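Local atomic coordinates of PmoD (Methylocystis sp. ATCC 49242, PDB entry 6CPD), a protein that binds copper(I) in the periplasm of methane-oxidizing bacteria through a cupredoxin-like domain and probably takes part in copper handling there. Residues V8-D13 / P48-L53; P66-G71 / I106-L111. One frame throughout, in Å; residues are numbered along the deposited sequence.

Overall arrangement
The two contacts lie on different sides of one cupredoxin-like domain, with centres about 18 Å apart. Strand 103-112 joins them. In interaction 1, F10 and F50 reach the face of this strand that carries V109 and L111. In interaction 2, L68 packs on its other face, the one that carries I106 and L108. The two meet directly where F50 CE2 lies 3.3 Å from L111 CD1 and F10 CZ lies 3.7 Å from L111 CG. Copper belongs to interaction 1, through M9 at the interface with the second subunit. Interaction 2 does not bind the metal and touches no other chain.

Interaction 1: V8-D13 / P48-L53; sequences VMFGYD and PAFRDL. With CU1 (copper (I) ion), chain D.
F50 reaches out of the 3-10 segment 48-52 and packs against F10 and D13, the first and last residues of a type II' beta turn. This is a loop-to-hairpin contact at one end of the cupredoxin-like fold. The tight part is at CZ, the outermost carbon of the F50 ring. CZ of F50 lies 3.5 Å from CB of D13. F50 CE2 approaches F10 CD1 more loosely, at 4.2 Å, and F10 CD1 lies at the edge of the F50 ring, near the plane of that ring. The F50 ring is also covered by L111 of strand 103-112. The F50 chi1 of -80° places CG anti to the carbonyl carbon and carries the ring across to the turn. Replacing F50 by an alanine would remove the ring, and is likely to open a gap between D13 and L111 and leave the turn without its contact to 48-52. The outer side is looser: G11, Y12 and most of 48-52 are exposed, although Y12 stacks on Y12 of the second subunit. M9, one residue before F10, binds copper(I) with its SD at 2.3 Å. M7 and the M7 and M9 of the second subunit bind the same ion. The D13 carboxylate is tilted 57° to the F50 ring. Its OD1 accepts a hydrogen bond from N47 ND2, while OD2 lies 3.6 Å from F50 CZ.

Interaction 2: P66-G71 / I106-L111; sequences PVLPTG and IGLVTL
L68 makes an apolar contact with I106 and L108, where the loop before helix 72-77 packs on strand 103-112 of the mixed sheet in the cupredoxin-like domain. Only methyl groups meet. The contact is small, with 117 Å² buried in all, and L68 is the one loop residue that makes a side-chain contact. The backbones stay well apart: CA of L68 is 9.9 Å from CA of I106, and the side chains bridge the distance. L68 divides its two branches between two partners. CD1 meets CD2 of L108 tip to tip at 3.5 Å, the closer of the two contacts. CD2 faces CD1 of I106 at 4.0 Å, again tip to tip. I106 CD1 also lies 4.2 Å from L68 CD1, so it reaches both ends of the leucine fork. The extended end of I106 (chi2 -176°) carries CD1 outward from the strand to meet the loop. I106 and L108 are two residues apart on a strand, so they share one face of the sheet. This face is the one turned to the loop. V109 and L111 point to the other face, where they pack on F10. On the loop side, Q122 of strand 118-127 touches all three contact residues. I60 of strand 55-61 touches L68 and I106, and P63 adds to the cover over L68. Strand 103-112 is held from both flanks: I106 and L108 share backbone hydrogen bonds with I60 and R58 of strand 55-61, while G107 and V109 share theirs with F123 and A121 of strand 118-127. Beyond L68, P69 rests on L78, and G71 is the N-cap of helix 72-77, which leads on to strand 79-86.

Interaction 1: V8-D13 / P48-L53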
# COMPACT_ATOMS: atom_id res chain seq x y z
N VAL B 8 -5.70 -2.22 2.41
CA VAL B 8 -7.08 -1.75 2.53
C VAL B 8 -7.30 -1.46 4.03
O VAL B 8 -6.69 -2.11 4.86
CB VAL B 8 -8.08 -2.79 1.98
CG1 VAL B 8 -8.01 -4.07 2.77
CG2 VAL B 8 -9.47 -2.22 1.97
N MET B 9 -8.06 -0.42 4.36
CA MET B 9 -8.11 0.06 5.74
C MET B 9 -9.45 -0.00 6.45
O MET B 9 -10.47 0.36 5.87
CB MET B 9 -7.60 1.50 5.76
CG MET B 9 -6.24 1.65 5.09
SD MET B 9 -5.68 3.32 5.23
CE MET B 9 -6.72 4.13 4.02
N PHE B 10 -9.43 -0.41 7.72
CA PHE B 10 -10.57 -0.22 8.61
C PHE B 10 -10.12 0.58 9.81
O PHE B 10 -9.75 0.00 10.83
CB PHE B 10 -11.15 -1.56 9.08
CG PHE B 10 -11.76 -2.37 7.99
CD1 PHE B 10 -10.97 -3.20 7.21
CD2 PHE B 10 -13.12 -2.30 7.73
CE1 PHE B 10 -11.53 -3.96 6.18
CE2 PHE B 10 -13.69 -3.06 6.71
CZ PHE B 10 -12.90 -3.89 5.94
N GLY B 11 -10.14 1.90 9.71
CA GLY B 11 -9.65 2.72 10.80
C GLY B 11 -8.15 2.50 10.93
O GLY B 11 -7.41 2.69 9.98
N TYR B 12 -7.70 2.06 12.10
CA TYR B 12 -6.28 1.78 12.27
C TYR B 12 -5.94 0.37 11.82
O TYR B 12 -4.77 0.02 11.70
CB TYR B 12 -5.85 1.94 13.73
CG TYR B 12 -5.99 3.34 14.25
CD1 TYR B 12 -5.43 4.43 13.57
CD2 TYR B 12 -6.71 3.59 15.41
CE1 TYR B 12 -5.56 5.72 14.07
CE2 TYR B 12 -6.85 4.86 15.91
CZ TYR B 12 -6.28 5.92 15.24
OH TYR B 12 -6.43 7.18 15.76
N ASP B 13 -6.96 -0.46 11.65
CA ASP B 13 -6.69 -1.86 11.33
C ASP B 13 -6.56 -2.01 9.82
O ASP B 13 -7.50 -1.69 9.08
CB ASP B 13 -7.80 -2.74 11.88
CG ASP B 13 -8.01 -2.52 13.38
OD1 ASP B 13 -7.09 -2.80 14.18
OD2 ASP B 13 -9.13 -2.09 13.75
N PRO B 48 -4.95 -9.40 14.75
CA PRO B 48 -5.33 -10.78 15.09
C PRO B 48 -6.81 -10.96 15.45
O PRO B 48 -7.36 -12.03 15.21
CB PRO B 48 -4.45 -11.09 16.31
CG PRO B 48 -3.28 -10.18 16.17
CD PRO B 48 -3.82 -8.92 15.56
N ALA B 49 -7.44 -9.95 16.06
CA ALA B 49 -8.85 -10.04 16.43
C ALA B 49 -9.76 -10.22 15.21
O ALA B 49 -10.85 -10.77 15.32
CB ALA B 49 -9.27 -8.80 17.21
N PHE B 50 -9.30 -9.76 14.04
CA PHE B 50 -10.08 -9.87 12.81
C PHE B 50 -10.15 -11.31 12.31
O PHE B 50 -10.92 -11.62 11.41
CB PHE B 50 -9.49 -8.99 11.69
CG PHE B 50 -9.86 -7.53 11.80
CD1 PHE B 50 -10.20 -6.97 13.01
CD2 PHE B 50 -9.87 -6.74 10.66
CE1 PHE B 50 -10.55 -5.63 13.10
CE2 PHE B 50 -10.22 -5.40 10.75
CZ PHE B 50 -10.57 -4.85 11.96
N ARG B 51 -9.34 -12.19 12.89
CA ARG B 51 -9.34 -13.58 12.44
C ARG B 51 -10.63 -14.30 12.83
O ARG B 51 -10.93 -15.38 12.31
CB ARG B 51 -8.13 -14.34 12.99
CG ARG B 51 -6.80 -13.91 12.43
CD ARG B 51 -5.67 -14.69 13.09
NE ARG B 51 -4.34 -14.16 12.76
CZ ARG B 51 -3.23 -14.51 13.39
NH1 ARG B 51 -3.27 -15.39 14.38
NH2 ARG B 51 -2.06 -13.98 13.03
N ASP B 52 -11.38 -13.73 13.76
CA ASP B 52 -12.60 -14.35 14.23
C ASP B 52 -13.80 -13.63 13.60
O ASP B 52 -14.95 -13.87 13.98
CB ASP B 52 -12.66 -14.30 15.76
CG ASP B 52 -13.52 -15.41 16.36
OD1 ASP B 52 -14.52 -15.82 15.74
OD2 ASP B 52 -13.17 -15.89 17.46
N LEU B 53 -13.53 -12.72 12.66
CA LEU B 53 -14.58 -11.92 12.02
C LEU B 53 -14.85 -12.35 10.59
O LEU B 53 -13.92 -12.50 9.79
CB LEU B 53 -14.21 -10.43 12.01
CG LEU B 53 -14.12 -9.70 13.35
CD1 LEU B 53 -13.90 -8.22 13.07
CD2 LEU B 53 -15.38 -9.93 14.15
CU CU1 D . -3.46 3.30 4.70

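Interaction 2: P66-G71 / I106-L111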
# COMPACT_ATOMS: atom_id res chain seq x y z
N PRO B 66 -20.80 8.33 -8.46
CA PRO B 66 -20.43 8.89 -7.16
C PRO B 66 -20.62 7.89 -6.02
O PRO B 66 -19.77 7.77 -5.15
CB PRO B 66 -21.37 10.10 -7.01
CG PRO B 66 -22.45 9.89 -8.04
CD PRO B 66 -21.82 9.13 -9.15
N VAL B 67 -21.75 7.19 -6.04
CA VAL B 67 -22.09 6.20 -5.03
C VAL B 67 -22.04 4.76 -5.58
O VAL B 67 -22.60 4.47 -6.63
CB VAL B 67 -23.49 6.46 -4.46
CG1 VAL B 67 -23.82 5.46 -3.36
CG2 VAL B 67 -23.57 7.88 -3.91
N LEU B 68 -21.34 3.86 -4.88
CA LEU B 68 -21.37 2.45 -5.27
C LEU B 68 -22.75 1.86 -5.05
O LEU B 68 -23.42 2.20 -4.07
CB LEU B 68 -20.34 1.64 -4.48
CG LEU B 68 -18.94 1.64 -5.05
CD1 LEU B 68 -18.08 0.63 -4.33
CD2 LEU B 68 -18.98 1.35 -6.56
N PRO B 69 -23.22 1.01 -5.98
CA PRO B 69 -24.49 0.30 -5.79
C PRO B 69 -24.47 -0.53 -4.52
O PRO B 69 -23.41 -1.04 -4.16
CB PRO B 69 -24.58 -0.61 -7.02
CG PRO B 69 -23.70 0.02 -8.02
CD PRO B 69 -22.58 0.65 -7.26
N THR B 70 -25.61 -0.65 -3.85
CA THR B 70 -25.66 -1.46 -2.64
C THR B 70 -26.59 -2.66 -2.84
O THR B 70 -26.51 -3.63 -2.09
CB THR B 70 -26.14 -0.62 -1.44
OG1 THR B 70 -27.27 0.17 -1.83
CG2 THR B 70 -25.02 0.31 -0.97
N GLY B 71 -27.45 -2.59 -3.85
CA GLY B 71 -28.33 -3.70 -4.18
C GLY B 71 -27.52 -4.87 -4.71
O GLY B 71 -26.61 -4.68 -5.52
N ILE B 106 -12.67 -2.40 -8.39
CA ILE B 106 -12.75 -2.10 -6.98
C ILE B 106 -12.87 -3.40 -6.20
O ILE B 106 -13.76 -4.20 -6.48
CB ILE B 106 -13.95 -1.20 -6.64
CG1 ILE B 106 -13.98 0.06 -7.52
CG2 ILE B 106 -13.95 -0.87 -5.13
CD1 ILE B 106 -15.07 1.04 -7.20
N GLY B 107 -11.99 -3.61 -5.22
CA GLY B 107 -12.16 -4.73 -4.32
C GLY B 107 -12.95 -4.23 -3.13
O GLY B 107 -12.53 -3.29 -2.45
N LEU B 108 -14.11 -4.83 -2.90
CA LEU B 108 -14.94 -4.49 -1.75
C LEU B 108 -14.76 -5.51 -0.64
O LEU B 108 -15.16 -6.66 -0.80
CB LEU B 108 -16.41 -4.42 -2.13
CG LEU B 108 -16.76 -3.43 -3.23
CD1 LEU B 108 -18.22 -3.58 -3.65
CD2 LEU B 108 -16.48 -2.05 -2.71
N VAL B 109 -14.17 -5.10 0.47
CA VAL B 109 -13.97 -5.99 1.60
C VAL B 109 -15.00 -5.66 2.66
O VAL B 109 -15.05 -4.54 3.16
CB VAL B 109 -12.56 -5.88 2.21
CG1 VAL B 109 -12.42 -6.84 3.39
CG2 VAL B 109 -11.48 -6.13 1.16
N THR B 110 -15.84 -6.62 2.98
CA THR B 110 -16.89 -6.38 3.95
C THR B 110 -16.63 -7.20 5.21
O THR B 110 -16.52 -8.42 5.14
CB THR B 110 -18.27 -6.72 3.38
OG1 THR B 110 -18.44 -6.05 2.13
CG2 THR B 110 -19.38 -6.30 4.35
N LEU B 111 -16.54 -6.52 6.34
CA LEU B 111 -16.38 -7.19 7.62
C LEU B 111 -17.67 -7.17 8.39
O LEU B 111 -18.39 -6.17 8.42
CB LEU B 111 -15.31 -6.53 8.48
CG LEU B 111 -13.84 -6.68 8.18
CD1 LEU B 111 -13.13 -6.05 9.34
CD2 LEU B 111 -13.46 -8.15 8.06